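Local coordinates for ubiquitin-conjugating enzyme-like protein (Leishmania mexicana, PDB 6ZM3), which probably acts as a catalytically inactive ubiquitin E2 variant of the UEV (UBE2V) family, partnering an active E2 enzyme in building polyubiquitin chains, at residues V96-F104 with C116-M124. Residues are numbered along the deposited sequence; the frame is centred on the assembly and turned at random. Where two conformers were deposited one is given.
Sequences VNREKFHVF and CLSELRKEM
In the core of this E2-like (UBC) fold, where helix 113-125 packs on the antiparallel sheet, the F101 ring is wedged against one flank of that helix. F101 is the N-cap residue of the short helix 102-105. Its CG lies anti to the backbone N (chi1 -174°), which sends the ring across to L120, the two side chains meeting at about a right angle. L120 CD2 sits 3.7 Å from the centroid of the F101 ring and 15° off its normal, a CH-pi contact over one face; V103 CB lies over the opposite face. The rim also reaches the helix, F101 CZ lying 3.6 Å from C116 O. V96 CG2 continues the apolar patch, 3.9 Å from L120 CD1, and both side chains also touch the sheet, V96 on I79 and L120 on I49. F104 CE1 lies 3.9 Å from C116 SG, a sulfur-aromatic contact oblique to the ring.

The outer margin is polar. H102 NE2 donates to E119 OE1 over 2.8 Å, but the N-H...O angle of 118° makes this bond weak. The oxygen lies in the imidazole plane, whereas the carboxylate is turned steeply out of it. V103 CG2 packs 3.6 Å from E119 CB. E123 OE2 stands 3.6 Å from H102 ND1. Apolar packing, with a bent polar link at its edge, thus joins the loop and the short helix 102-105 to helix 113-125. At that edge, two carboxylates near one imidazole would tend to favour its protonated form.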
loop_
_atom_site.group_PDB
_atom_site.type_symbol
_atom_site.label_atom_id
_atom_site.label_comp_id
_atom_site.label_asym_id
_atom_site.label_seq_id
_atom_site.Cartn_x
_atom_site.Cartn_y
_atom_site.Cartn_z
ATOM N N VAL B 96 -19.497 -2.083 -0.680
ATOM C CA VAL B 96 -20.173 -2.320 -1.955
ATOM C C VAL B 96 -21.621 -2.650 -1.622
ATOM O O VAL B 96 -21.892 -3.578 -0.894
ATOM C CB VAL B 96 -19.490 -3.421 -2.792
ATOM C CG1 VAL B 96 -20.258 -3.776 -4.062
ATOM C CG2 VAL B 96 -18.085 -2.994 -3.184
ATOM N N ASN B 97 -22.526 -1.780 -2.085
ATOM C CA ASN B 97 -23.958 -1.794 -1.800
ATOM C C ASN B 97 -24.640 -2.961 -2.518
ATOM O O ASN B 97 -24.528 -3.079 -3.732
ATOM C CB ASN B 97 -24.546 -0.461 -2.296
ATOM C CG ASN B 97 -25.992 -0.305 -1.906
ATOM O OD1 ASN B 97 -26.837 -1.003 -2.446
ATOM N ND2 ASN B 97 -26.266 0.586 -0.971
ATOM N N ARG B 98 -25.412 -3.738 -1.766
ATOM C CA ARG B 98 -25.995 -4.998 -2.204
ATOM C C ARG B 98 -27.198 -4.803 -3.130
ATOM O O ARG B 98 -27.575 -5.729 -3.852
ATOM C CB ARG B 98 -26.295 -5.868 -0.984
ATOM C CG ARG B 98 -25.063 -6.609 -0.480
ATOM C CD ARG B 98 -25.191 -7.088 0.959
ATOM N NE ARG B 98 -24.461 -8.336 1.171
ATOM C CZ ARG B 98 -25.003 -9.532 1.416
ATOM N NH1 ARG B 98 -26.318 -9.667 1.509
ATOM N NH2 ARG B 98 -24.222 -10.591 1.572
ATOM N N GLU B 99 -27.772 -3.593 -3.136
ATOM C CA GLU B 99 -28.912 -3.306 -3.997
ATOM C C GLU B 99 -28.464 -2.552 -5.248
ATOM O O GLU B 99 -29.195 -2.489 -6.232
ATOM C CB GLU B 99 -30.025 -2.584 -3.222
ATOM C CG GLU B 99 -30.372 -3.266 -1.902
ATOM C CD GLU B 99 -31.846 -3.376 -1.528
ATOM O OE1 GLU B 99 -32.443 -2.342 -1.147
ATOM O OE2 GLU B 99 -32.394 -4.502 -1.592
ATOM N N LYS B 100 -27.273 -1.945 -5.208
ATOM C CA LYS B 100 -26.816 -1.109 -6.312
ATOM C C LYS B 100 -25.789 -1.820 -7.190
ATOM O O LYS B 100 -25.600 -1.413 -8.337
ATOM C CB LYS B 100 -26.222 0.210 -5.813
ATOM C CG LYS B 100 -27.235 1.177 -5.207
ATOM C CD LYS B 100 -26.602 2.276 -4.378
ATOM C CE LYS B 100 -27.609 3.335 -3.983
ATOM N NZ LYS B 100 -26.940 4.623 -3.675
ATOM N N PHE B 101 -25.052 -2.803 -6.647
ATOM C CA PHE B 101 -24.085 -3.493 -7.503
ATOM C C PHE B 101 -24.835 -4.601 -8.242
ATOM O O PHE B 101 -25.350 -5.495 -7.584
ATOM C CB PHE B 101 -22.925 -4.065 -6.670
ATOM C CG PHE B 101 -21.782 -4.684 -7.451
ATOM C CD1 PHE B 101 -21.390 -4.183 -8.684
ATOM C CD2 PHE B 101 -21.115 -5.793 -6.958
ATOM C CE1 PHE B 101 -20.354 -4.759 -9.404
ATOM C CE2 PHE B 101 -20.086 -6.378 -7.689
ATOM C CZ PHE B 101 -19.697 -5.853 -8.897
ATOM N N HIS B 102 -24.882 -4.534 -9.579
ATOM C CA HIS B 102 -25.697 -5.454 -10.373
ATOM C C HIS B 102 -25.446 -6.913 -9.960
ATOM O O HIS B 102 -26.385 -7.668 -9.744
ATOM C CB HIS B 102 -25.566 -5.186 -11.884
ATOM C CG HIS B 102 -24.316 -5.724 -12.497
ATOM N ND1 HIS B 102 -23.084 -5.108 -12.336
ATOM C CD2 HIS B 102 -24.093 -6.818 -13.259
ATOM C CE1 HIS B 102 -22.169 -5.785 -12.992
ATOM N NE2 HIS B 102 -22.766 -6.843 -13.566
ATOM N N VAL B 103 -24.175 -7.287 -9.755
ATOM C CA VAL B 103 -23.813 -8.652 -9.415
ATOM C C VAL B 103 -24.470 -9.098 -8.120
ATOM O O VAL B 103 -24.713 -10.277 -7.896
ATOM C CB VAL B 103 -22.290 -8.742 -9.274
ATOM C CG1 VAL B 103 -21.873 -10.109 -8.740
ATOM C CG2 VAL B 103 -21.637 -8.391 -10.595
ATOM N N PHE B 104 -24.689 -8.162 -7.207
ATOM C CA PHE B 104 -25.201 -8.521 -5.899
ATOM C C PHE B 104 -26.727 -8.471 -5.884
ATOM O O PHE B 104 -27.354 -9.243 -5.160
ATOM C CB PHE B 104 -24.690 -7.540 -4.844
ATOM C CG PHE B 104 -23.254 -7.756 -4.432
ATOM C CD1 PHE B 104 -22.584 -8.925 -4.753
ATOM C CD2 PHE B 104 -22.588 -6.798 -3.674
ATOM C CE1 PHE B 104 -21.260 -9.114 -4.376
ATOM C CE2 PHE B 104 -21.267 -6.993 -3.285
ATOM C CZ PHE B 104 -20.602 -8.144 -3.651
ATOM N N CYS B 116 -16.389 -10.824 -9.064
ATOM C CA CYS B 116 -16.902 -9.625 -8.387
ATOM C C CYS B 116 -15.970 -8.444 -8.628
ATOM O O CYS B 116 -16.431 -7.350 -8.986
ATOM C CB CYS B 116 -17.104 -9.776 -6.876
ATOM S SG CYS B 116 -18.420 -10.901 -6.352
ATOM N N LEU B 117 -14.656 -8.679 -8.477
ATOM C CA LEU B 117 -13.686 -7.618 -8.701
ATOM C C LEU B 117 -13.601 -7.197 -10.172
ATOM O O LEU B 117 -13.493 -5.994 -10.452
ATOM C CB LEU B 117 -12.315 -8.011 -8.130
ATOM C CG LEU B 117 -12.207 -8.268 -6.627
ATOM C CD1 LEU B 117 -10.725 -8.298 -6.202
ATOM C CD2 LEU B 117 -12.938 -7.217 -5.796
ATOM N N SER B 118 -13.617 -8.151 -11.137
ATOM C CA SER B 118 -13.628 -7.769 -12.539
ATOM C C SER B 118 -14.834 -6.887 -12.833
ATOM O O SER B 118 -14.714 -5.960 -13.614
ATOM C CB SER B 118 -13.586 -8.944 -13.487
ATOM O OG SER B 118 -12.263 -9.124 -13.938
ATOM N N GLU B 119 -15.967 -7.225 -12.203
ATOM C CA GLU B 119 -17.242 -6.538 -12.377
ATOM C C GLU B 119 -17.247 -5.160 -11.705
ATOM O O GLU B 119 -17.865 -4.233 -12.244
ATOM C CB GLU B 119 -18.428 -7.409 -11.968
ATOM C CG GLU B 119 -18.674 -8.590 -12.920
ATOM C CD GLU B 119 -19.181 -8.210 -14.300
ATOM O OE1 GLU B 119 -20.115 -7.395 -14.355
ATOM O OE2 GLU B 119 -18.592 -8.652 -15.319
ATOM N N LEU B 120 -16.579 -5.013 -10.548
ATOM C CA LEU B 120 -16.331 -3.677 -10.001
ATOM C C LEU B 120 -15.416 -2.855 -10.906
ATOM O O LEU B 120 -15.608 -1.646 -11.089
ATOM C CB LEU B 120 -15.799 -3.807 -8.572
ATOM C CG LEU B 120 -16.859 -4.238 -7.575
ATOM C CD1 LEU B 120 -16.246 -4.667 -6.245
ATOM C CD2 LEU B 120 -17.850 -3.087 -7.360
ATOM N N ARG B 121 -14.423 -3.507 -11.528
ATOM C CA ARG B 121 -13.533 -2.818 -12.442
ATOM C C ARG B 121 -14.250 -2.356 -13.712
ATOM O O ARG B 121 -13.996 -1.259 -14.196
ATOM C CB ARG B 121 -12.304 -3.676 -12.770
ATOM C CG ARG B 121 -11.194 -2.874 -13.424
ATOM C CD ARG B 121 -10.006 -3.767 -13.689
ATOM N NE ARG B 121 -9.033 -3.217 -14.601
ATOM C CZ ARG B 121 -9.079 -3.350 -15.932
ATOM N NH1 ARG B 121 -10.109 -3.936 -16.534
ATOM N NH2 ARG B 121 -8.109 -2.850 -16.665
ATOM N N LYS B 122 -15.171 -3.167 -14.231
ATOM C CA LYS B 122 -15.962 -2.740 -15.378
ATOM C C LYS B 122 -16.834 -1.543 -14.981
ATOM O O LYS B 122 -16.961 -0.619 -15.771
ATOM C CB LYS B 122 -16.861 -3.880 -15.867
ATOM C CG LYS B 122 -16.167 -5.115 -16.434
ATOM C CD LYS B 122 -17.080 -5.917 -17.348
ATOM N N GLU B 123 -17.383 -1.536 -13.751
ATOM C CA GLU B 123 -18.221 -0.444 -13.258
ATOM C C GLU B 123 -17.501 0.891 -13.398
ATOM O O GLU B 123 -18.149 1.917 -13.571
ATOM C CB GLU B 123 -18.598 -0.583 -11.778
ATOM C CG GLU B 123 -19.740 -1.531 -11.484
ATOM C CD GLU B 123 -21.144 -1.039 -11.812
ATOM O OE1 GLU B 123 -21.284 0.089 -12.348
ATOM O OE2 GLU B 123 -22.101 -1.785 -11.540
ATOM N N MET B 124 -16.161 0.865 -13.288
ATOM C CA MET B 124 -15.339 2.055 -13.361
ATOM C C MET B 124 -15.195 2.519 -14.809
ATOM O O MET B 124 -14.914 3.687 -15.055
ATOM C CB MET B 124 -13.949 1.769 -12.777
ATOM C CG MET B 124 -13.984 1.454 -11.311
ATOM S SD MET B 124 -12.361 0.880 -10.675
ATOM C CE MET B 124 -12.857 0.429 -9.019
#